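Local coordinates for nucleoside-diphosphate-sugar epimerase (Pseudomonas aeruginosa, PDB 2X4G), which probably acts as an NAD-dependent nucleotide-sugar epimerase or related oxidoreductase with a Rossmann-type cofactor domain, at residues A249-R254 / D325-A330; M183-L188 / P192-V197. All blocks are in the same frame, centred on the assembly; numbering follows the deposited sequence.

Contact 1: A249-R254 / D325-A330; sequences ADLTRR and DTLLRA
L327 reaches from one helix onto R254 and L251 of another, and more than half of the 113 Å² buried between A249-R254 and D325-A330 belongs to this leucine. Its two methyls divide the work. CD1 of L327 lies 4.0 Å from CB of R254, while CD2 of L327 comes to 4.3 Å from CD1 of L251, a purely apolar contact. L327 carries its CG anti to the carbonyl carbon (chi1 -55°), which turns the branched end across to the other helix. The CA-CB bond of L251 points neither at the other helix nor away from it, yet the end of the side chain approaches the leucine through CD1. R254 contributes only the aliphatic root of its side chain; its NH1 is taken up in a salt bridge with D324, just ahead of D325, adding an ionic tie between the same two helices. L327 also touches I255 and L258, so its partners L251, R254, I255 and L258 occupy positions i, i+3, i+4 and i+7 of one helix, which is consistent with a knobs-into-holes arrangement. The nearest CA atoms, those of R254 and L327, are 8.4 Å apart. In the fold, helix 248-259 rests A249 and T252 on Y209 of strand 208-210, whereas helix 323-336 is tied through T326 and R329 to D218, at the end of strand 213-218.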
loop_
_atom_site.group_PDB
_atom_site.type_symbol
_atom_site.label_atom_id
_atom_site.label_comp_id
_atom_site.label_asym_id
_atom_site.label_seq_id
_atom_site.Cartn_x
_atom_site.Cartn_y
_atom_site.Cartn_z
ATOM N N ALA A 249 -1.467 10.196 22.253
ATOM C CA ALA A 249 -0.804 11.468 22.543
ATOM C C ALA A 249 0.213 11.313 23.676
ATOM O O ALA A 249 1.329 11.801 23.588
ATOM C CB ALA A 249 -1.832 12.508 22.917
ATOM N N ASP A 250 -0.185 10.622 24.734
ATOM C CA ASP A 250 0.624 10.514 25.945
ATOM C C ASP A 250 1.745 9.460 25.813
ATOM O O ASP A 250 2.858 9.676 26.283
ATOM C CB ASP A 250 -0.285 10.238 27.163
ATOM C CG ASP A 250 -1.276 11.404 27.448
ATOM O OD1 ASP A 250 -0.876 12.587 27.409
ATOM O OD2 ASP A 250 -2.464 11.134 27.730
ATOM N N LEU A 251 1.463 8.342 25.151
ATOM C CA LEU A 251 2.502 7.365 24.831
ATOM C C LEU A 251 3.566 7.960 23.904
ATOM O O LEU A 251 4.775 7.758 24.082
ATOM C CB LEU A 251 1.891 6.142 24.159
ATOM C CG LEU A 251 2.895 5.088 23.698
ATOM C CD1 LEU A 251 3.616 4.562 24.903
ATOM C CD2 LEU A 251 2.200 3.978 22.897
ATOM N N THR A 252 3.102 8.659 22.887
ATOM C CA THR A 252 3.959 9.412 22.010
ATOM C C THR A 252 4.802 10.368 22.803
ATOM O O THR A 252 5.999 10.499 22.569
ATOM C CB THR A 252 3.080 10.195 21.030
ATOM O OG1 THR A 252 2.958 9.421 19.844
ATOM C CG2 THR A 252 3.627 11.590 20.708
ATOM N N ARG A 253 4.173 11.047 23.750
ATOM C CA ARG A 253 4.835 12.151 24.436
ATOM C C ARG A 253 5.846 11.648 25.465
ATOM O O ARG A 253 6.899 12.261 25.647
ATOM C CB ARG A 253 3.800 13.107 25.059
ATOM C CG ARG A 253 4.372 14.452 25.556
ATOM C CD ARG A 253 3.367 15.256 26.389
ATOM N NE ARG A 253 2.458 14.398 27.155
ATOM C CZ ARG A 253 2.783 13.744 28.273
ATOM N NH1 ARG A 253 4.006 13.830 28.789
ATOM N NH2 ARG A 253 1.881 12.979 28.876
ATOM N N ARG A 254 5.566 10.525 26.106
ATOM C CA ARG A 254 6.452 10.084 27.168
ATOM C C ARG A 254 7.742 9.591 26.546
ATOM O O ARG A 254 8.829 9.920 26.990
ATOM C CB ARG A 254 5.809 9.002 28.032
ATOM C CG ARG A 254 4.404 9.366 28.562
ATOM C CD ARG A 254 4.399 10.070 29.919
ATOM N NE ARG A 254 4.712 9.163 31.028
ATOM C CZ ARG A 254 3.888 8.224 31.503
ATOM N NH1 ARG A 254 4.290 7.448 32.517
ATOM N NH2 ARG A 254 2.670 8.051 30.966
ATOM N N ASP A 325 9.528 2.829 33.490
ATOM C CA ASP A 325 10.555 1.807 33.669
ATOM C C ASP A 325 10.555 0.871 32.458
ATOM O O ASP A 325 11.607 0.428 32.017
ATOM C CB ASP A 325 10.341 1.022 34.970
ATOM C CG ASP A 325 10.409 1.910 36.207
ATOM O OD1 ASP A 325 11.513 2.212 36.683
ATOM O OD2 ASP A 325 9.347 2.327 36.713
ATOM N N THR A 326 9.372 0.602 31.911
ATOM C CA THR A 326 9.241 -0.252 30.735
ATOM C C THR A 326 9.793 0.460 29.527
ATOM O O THR A 326 10.643 -0.076 28.830
ATOM C CB THR A 326 7.794 -0.573 30.451
ATOM O OG1 THR A 326 7.267 -1.310 31.547
ATOM C CG2 THR A 326 7.663 -1.359 29.192
ATOM N N LEU A 327 9.320 1.675 29.292
ATOM C CA LEU A 327 9.828 2.461 28.188
ATOM C C LEU A 327 11.324 2.711 28.278
ATOM O O LEU A 327 11.958 2.785 27.248
ATOM C CB LEU A 327 9.123 3.813 28.064
ATOM C CG LEU A 327 7.611 3.804 27.947
ATOM C CD1 LEU A 327 7.140 5.239 27.835
ATOM C CD2 LEU A 327 7.183 2.943 26.777
ATOM N N LEU A 328 11.889 2.870 29.476
ATOM C CA LEU A 328 13.353 3.036 29.605
ATOM C C LEU A 328 14.136 1.755 29.318
ATOM O O LEU A 328 15.261 1.814 28.826
ATOM C CB LEU A 328 13.749 3.587 30.973
ATOM C CG LEU A 328 13.766 5.121 31.023
ATOM C CD1 LEU A 328 13.812 5.646 32.447
ATOM C CD2 LEU A 328 14.933 5.654 30.217
ATOM N N ARG A 329 13.555 0.603 29.611
ATOM C CA ARG A 329 14.292 -0.642 29.513
ATOM C C ARG A 329 14.364 -1.014 28.044
ATOM O O ARG A 329 15.387 -1.498 27.559
ATOM C CB ARG A 329 13.583 -1.720 30.310
ATOM C CG ARG A 329 14.469 -2.823 30.832
ATOM C CD ARG A 329 13.641 -3.930 31.457
ATOM N NE ARG A 329 12.848 -3.398 32.568
ATOM C CZ ARG A 329 11.525 -3.526 32.721
ATOM N NH1 ARG A 329 10.765 -4.213 31.865
ATOM N NH2 ARG A 329 10.958 -2.963 33.776
ATOM N N ALA A 330 13.263 -0.764 27.343
ATOM C CA ALA A 330 13.207 -0.888 25.905
ATOM C C ALA A 330 14.202 0.068 25.275
ATOM O O ALA A 330 15.058 -0.332 24.482
ATOM C CB ALA A 330 11.800 -0.600 25.402
#

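Contact 2: M183-L188 / P192-V197; sequences MVLGEL and PTTGRV
With chi1 at 50°, T194 holds OG1 between its backbone N and carbonyl carbon, where the hydroxyl meets V184 O; M183, its CG anti to the backbone N (chi1 -164°) and its chain extended beyond, carries CE to T194 and V197. This is a strand-to-helix connection of the Rossmann-like sheet: strand 176-185 ends, a short loop follows, and a type I turn from T193 to R196 leads into helix 196-202 with G195 as N-cap. The turn is closed by R196 N to T193 O at 3.0 Å. D189, in the loop, bonds T193 OG1 through OD1 and G195 N through OD2, holding the turn at two points. The backbone of M183 bonds N215 and I217 of strand 213-218, that of L185 I217 and A219 just beyond it; the intervening V184 carbonyl receives the threonine hydroxyl. Beside this polar link, CE of M183 stands 3.4 Å from CG2 of V197, the two side chains crossing obliquely, and also 3.4 Å from T194 O. T194 buries the most surface here, 66 Å². Its side chain and that of V184 both touch L24 of helix 24-35, the first helix of the Rossmann-type domain, which in this family usually borders the NAD-binding site. L185 adds CD2, 3.9 Å from CA of G195. T194 OG1 donates to V184 O over 2.6 Å, with a C=O...OG1 angle of 174°, almost in line with the carbonyl.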
loop_
_atom_site.group_PDB
_atom_site.type_symbol
_atom_site.label_atom_id
_atom_site.label_comp_id
_atom_site.label_asym_id
_atom_site.label_seq_id
_atom_site.Cartn_x
_atom_site.Cartn_y
_atom_site.Cartn_z
ATOM N N MET A 183 -0.718 -4.130 23.651
ATOM C CA MET A 183 0.499 -3.817 22.920
ATOM C C MET A 183 1.708 -4.070 23.844
ATOM O O MET A 183 1.864 -3.397 24.855
ATOM C CB MET A 183 0.460 -2.358 22.468
ATOM C CG MET A 183 1.454 -1.995 21.385
ATOM S SD MET A 183 1.750 -0.213 21.275
ATOM C CE MET A 183 3.050 -0.169 20.041
ATOM N N VAL A 184 2.538 -5.052 23.492
ATOM C CA VAL A 184 3.685 -5.475 24.302
ATOM C C VAL A 184 4.926 -4.620 24.034
ATOM O O VAL A 184 5.376 -4.510 22.907
ATOM C CB VAL A 184 4.020 -6.950 24.025
ATOM C CG1 VAL A 184 5.206 -7.409 24.859
ATOM C CG2 VAL A 184 2.793 -7.829 24.308
ATOM N N LEU A 185 5.486 -4.016 25.072
ATOM C CA LEU A 185 6.667 -3.154 24.921
ATOM C C LEU A 185 7.710 -3.556 25.958
ATOM O O LEU A 185 7.348 -3.813 27.117
ATOM C CB LEU A 185 6.293 -1.678 25.122
ATOM C CG LEU A 185 5.541 -0.969 23.993
ATOM C CD1 LEU A 185 5.118 0.391 24.481
ATOM C CD2 LEU A 185 6.399 -0.838 22.740
ATOM N N GLY A 186 8.981 -3.611 25.551
ATOM C CA GLY A 186 10.043 -3.959 26.485
ATOM C C GLY A 186 11.364 -4.264 25.841
ATOM O O GLY A 186 11.594 -3.934 24.703
ATOM N N GLU A 187 12.250 -4.901 26.585
ATOM C CA GLU A 187 13.550 -5.291 26.022
ATOM C C GLU A 187 13.480 -6.624 25.252
ATOM O O GLU A 187 12.529 -7.399 25.380
ATOM C CB GLU A 187 14.614 -5.347 27.105
ATOM C CG GLU A 187 14.314 -6.296 28.241
ATOM C CD GLU A 187 15.403 -6.319 29.302
ATOM O OE1 GLU A 187 16.387 -5.554 29.186
ATOM O OE2 GLU A 187 15.264 -7.089 30.283
ATOM N N LEU A 188 14.500 -6.871 24.455
ATOM C CA LEU A 188 14.592 -8.062 23.616
ATOM C C LEU A 188 13.651 -8.035 22.411
ATOM O O LEU A 188 13.166 -9.061 22.023
ATOM C CB LEU A 188 14.384 -9.348 24.447
ATOM C CG LEU A 188 15.131 -9.421 25.795
ATOM C CD1 LEU A 188 14.910 -10.741 26.496
ATOM C CD2 LEU A 188 16.619 -9.135 25.647
ATOM N N PRO A 192 12.807 -4.118 15.372
ATOM C CA PRO A 192 11.807 -4.365 16.378
ATOM C C PRO A 192 10.466 -4.595 15.732
ATOM O O PRO A 192 10.346 -4.542 14.525
ATOM C CB PRO A 192 11.794 -3.070 17.193
ATOM C CG PRO A 192 12.475 -2.059 16.377
ATOM C CD PRO A 192 12.952 -2.680 15.119
ATOM N N THR A 193 9.475 -4.880 16.547
ATOM C CA THR A 193 8.136 -5.124 16.084
ATOM C C THR A 193 7.335 -3.996 16.712
ATOM O O THR A 193 7.387 -2.855 16.236
ATOM C CB THR A 193 7.672 -6.540 16.517
ATOM O OG1 THR A 193 7.785 -6.679 17.940
ATOM C CG2 THR A 193 8.547 -7.606 15.890
ATOM N N THR A 194 6.661 -4.302 17.818
ATOM C CA THR A 194 5.827 -3.332 18.532
ATOM C C THR A 194 6.624 -2.092 18.923
ATOM O O THR A 194 6.126 -0.980 18.830
ATOM C CB THR A 194 5.257 -3.949 19.781
ATOM O OG1 THR A 194 6.326 -4.563 20.503
ATOM C CG2 THR A 194 4.218 -4.999 19.427
ATOM N N GLY A 195 7.878 -2.282 19.314
ATOM C CA GLY A 195 8.737 -1.163 19.664
ATOM C C GLY A 195 9.280 -0.317 18.522
ATOM O O GLY A 195 10.233 0.446 18.739
ATOM N N ARG A 196 8.712 -0.420 17.313
ATOM C CA ARG A 196 9.089 0.516 16.238
ATOM C C ARG A 196 8.634 1.943 16.577
ATOM O O ARG A 196 9.180 2.899 16.036
ATOM C CB ARG A 196 8.577 0.078 14.842
ATOM C CG ARG A 196 9.673 -0.639 13.991
ATOM C CD ARG A 196 9.221 -1.187 12.590
ATOM N NE ARG A 196 8.592 -2.517 12.672
ATOM C CZ ARG A 196 8.055 -3.194 11.645
ATOM N NH1 ARG A 196 8.059 -2.690 10.414
ATOM N NH2 ARG A 196 7.501 -4.396 11.852
ATOM N N VAL A 197 7.649 2.076 17.480
ATOM C CA VAL A 197 7.212 3.392 17.946
ATOM C C VAL A 197 8.383 4.095 18.569
ATOM O O VAL A 197 8.608 5.270 18.322
ATOM C CB VAL A 197 6.150 3.375 19.070
ATOM C CG1 VAL A 197 5.379 4.693 19.046
ATOM C CG2 VAL A 197 5.205 2.239 18.932
#

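From the N terminus, contact 2 comes first: three residues separate M183-L188 from P192-V197, so it closes a tight loop between strand 176-185 and helix 196-202. Contact 1 opens only afterwards and spans 70 intervening residues before helix 323-336 returns to helix 248-259. The two are in series, neither nested nor crossed. They nevertheless meet in space, their centres about 11 Å apart. L327 CD2 lies 4.0 Å from L185 CD1, A330 packs on G186 and R329 on E187. Helix 323-336 near the C terminus thus ties helix 248-259 to the end of a central sheet strand.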